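Local coordinates for Low molecular weight heat shock protein (Xanthomonas axonopodis pv. citri, PDB 3GLA) that probably acts as a small heat-shock chaperone of the alpha-crystallin family, holding unfolding proteins back from aggregation under stress, at residues 9-13 and 14-18. Sequence-based numbering, arbitrary orientation.
Sequences IKEEV and NHFVL
Lys10 and Val17 form the hydrogen-bonded antiparallel pair of a beta hairpin, in which strands 9-11 and 15-18 run at 167° to each other. Lys10 N gives to Val17 O and Val17 N returns to Lys10 O, each at 2.8 Å and in the carbonyl plane. Toward the turn, Glu12 N adds a third, more bent bond (2.6 Å, 141° at the hydrogen), meeting His15 O nearly along its C=O axis. Lys10 O also takes a CA-H...O contact from Phe16 CA at 3.1 Å.

Ile9, Leu18, Glu11 and Phe16 share one face of the sheet. Ile9 CD1 makes an apolar contact with Leu18 CD1 at 3.8 Å, and both residues rest on Phe70. Farther along, Glu11 and Phe16 run side by side in the same direction: with CG anti to the backbone N and the chain extended, Glu11 brings CG to 3.4 Å from Phe16 CE2, its carboxylate tilted 41° to the ring. Lys96 forms a salt bridge with Glu11 and a cation-pi contact with Phe16.

On the face of Lys10 and Val17, Lys10 NZ makes salt bridges to Glu52 of the second subunit, its stronger partner, and to Glu12 OE1 at 3.1 Å, through the anti lone pair. Glu12 OE2 sits 3.6 Å from Val17 CG2 and has a long, weak ion pair with Arg93 on strand 89-95.

The first face thus turns from apolar, inside the alpha-crystallin beta-sandwich, to polar near the turn; the reverse combines ion pairs with a valine methyl, and the first strand, also laddered to the second subunit, probably helps hold the dimer together.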
loop_
_atom_site.group_PDB
_atom_site.type_symbol
_atom_site.label_atom_id
_atom_site.label_comp_id
_atom_site.label_asym_id
_atom_site.label_seq_id
_atom_site.Cartn_x
_atom_site.Cartn_y
_atom_site.Cartn_z
ATOM N N ILE B 9 12.420 -5.038 -5.864
ATOM C CA ILE B 9 13.591 -4.281 -6.350
ATOM C C ILE B 9 14.009 -4.927 -7.636
ATOM O O ILE B 9 14.068 -6.168 -7.728
ATOM C CB ILE B 9 14.732 -4.444 -5.398
ATOM C CG1 ILE B 9 14.354 -3.859 -4.054
ATOM C CG2 ILE B 9 16.061 -3.730 -5.997
ATOM C CD1 ILE B 9 15.447 -3.996 -2.919
ATOM N N LYS B 10 14.253 -4.077 -8.612
ATOM C CA LYS B 10 14.515 -4.475 -9.981
ATOM C C LYS B 10 15.803 -3.831 -10.385
ATOM O O LYS B 10 16.099 -2.679 -10.112
ATOM C CB LYS B 10 13.396 -3.978 -10.882
ATOM C CG LYS B 10 13.550 -4.380 -12.262
ATOM C CD LYS B 10 12.525 -3.618 -13.079
ATOM C CE LYS B 10 12.524 -4.303 -14.499
ATOM N NZ LYS B 10 11.639 -3.451 -15.304
ATOM N N GLU B 11 16.580 -4.600 -11.136
ATOM C CA GLU B 11 17.778 -4.009 -11.706
ATOM C C GLU B 11 17.578 -3.869 -13.199
ATOM O O GLU B 11 17.267 -4.847 -13.959
ATOM C CB GLU B 11 18.957 -4.922 -11.408
ATOM C CG GLU B 11 20.209 -4.315 -12.158
ATOM C CD GLU B 11 21.464 -5.077 -11.857
ATOM O OE1 GLU B 11 21.534 -5.915 -10.922
ATOM O OE2 GLU B 11 22.495 -4.644 -12.489
ATOM N N GLU B 12 17.490 -2.648 -13.644
ATOM C CA GLU B 12 17.348 -2.325 -15.083
ATOM C C GLU B 12 18.763 -2.069 -15.597
ATOM O O GLU B 12 19.740 -2.160 -14.835
ATOM C CB GLU B 12 16.492 -1.145 -15.302
ATOM C CG GLU B 12 15.033 -1.471 -14.943
ATOM C CD GLU B 12 14.061 -0.327 -15.083
ATOM O OE1 GLU B 12 12.820 -0.632 -15.145
ATOM O OE2 GLU B 12 14.533 0.860 -15.131
ATOM N N VAL B 13 18.839 -1.786 -16.903
ATOM C CA VAL B 13 20.161 -1.648 -17.524
ATOM C C VAL B 13 20.869 -0.416 -16.972
ATOM O O VAL B 13 22.032 -0.512 -16.571
ATOM C CB VAL B 13 20.082 -1.591 -19.092
ATOM C CG1 VAL B 13 21.537 -1.336 -19.642
ATOM C CG2 VAL B 13 19.609 -2.925 -19.603
ATOM N N ASN B 14 20.136 0.652 -16.798
ATOM C CA ASN B 14 20.745 1.895 -16.266
ATOM C C ASN B 14 20.426 2.245 -14.809
ATOM O O ASN B 14 20.929 3.246 -14.282
ATOM C CB ASN B 14 20.178 3.087 -17.046
ATOM C CG ASN B 14 20.547 3.043 -18.487
ATOM O OD1 ASN B 14 19.697 3.313 -19.372
ATOM N ND2 ASN B 14 21.792 2.625 -18.751
ATOM N N HIS B 15 19.541 1.466 -14.165
ATOM C CA HIS B 15 19.009 1.936 -12.879
ATOM C C HIS B 15 18.593 0.705 -12.093
ATOM O O HIS B 15 18.356 -0.395 -12.663
ATOM C CB HIS B 15 17.693 2.668 -13.020
ATOM C CG HIS B 15 17.762 3.934 -13.758
ATOM N ND1 HIS B 15 17.934 5.165 -13.136
ATOM C CD2 HIS B 15 17.618 4.180 -15.082
ATOM C CE1 HIS B 15 17.941 6.107 -14.061
ATOM N NE2 HIS B 15 17.753 5.541 -15.248
ATOM N N PHE B 16 18.637 0.883 -10.794
ATOM C CA PHE B 16 17.825 -0.049 -9.959
ATOM C C PHE B 16 16.496 0.689 -9.673
ATOM O O PHE B 16 16.448 1.937 -9.671
ATOM C CB PHE B 16 18.512 -0.216 -8.725
ATOM C CG PHE B 16 19.762 -0.994 -8.893
ATOM C CD1 PHE B 16 20.957 -0.332 -9.179
ATOM C CD2 PHE B 16 19.728 -2.397 -8.851
ATOM C CE1 PHE B 16 22.148 -1.040 -9.354
ATOM C CE2 PHE B 16 20.926 -3.171 -9.004
ATOM C CZ PHE B 16 22.158 -2.475 -9.281
ATOM N N VAL B 17 15.435 -0.082 -9.421
ATOM C CA VAL B 17 14.207 0.590 -9.103
ATOM C C VAL B 17 13.687 -0.177 -7.862
ATOM O O VAL B 17 13.686 -1.425 -7.845
ATOM C CB VAL B 17 13.162 0.483 -10.142
ATOM C CG1 VAL B 17 11.895 1.233 -9.740
ATOM C CG2 VAL B 17 13.651 1.023 -11.599
ATOM N N LEU B 18 13.319 0.578 -6.829
ATOM C CA LEU B 18 12.703 -0.068 -5.691
ATOM C C LEU B 18 11.295 0.406 -5.635
ATOM O O LEU B 18 11.013 1.601 -5.811
ATOM C CB LEU B 18 13.433 0.307 -4.467
ATOM C CG LEU B 18 12.943 -0.337 -3.175
ATOM C CD1 LEU B 18 14.201 -0.509 -2.152
ATOM C CD2 LEU B 18 11.728 0.534 -2.574
#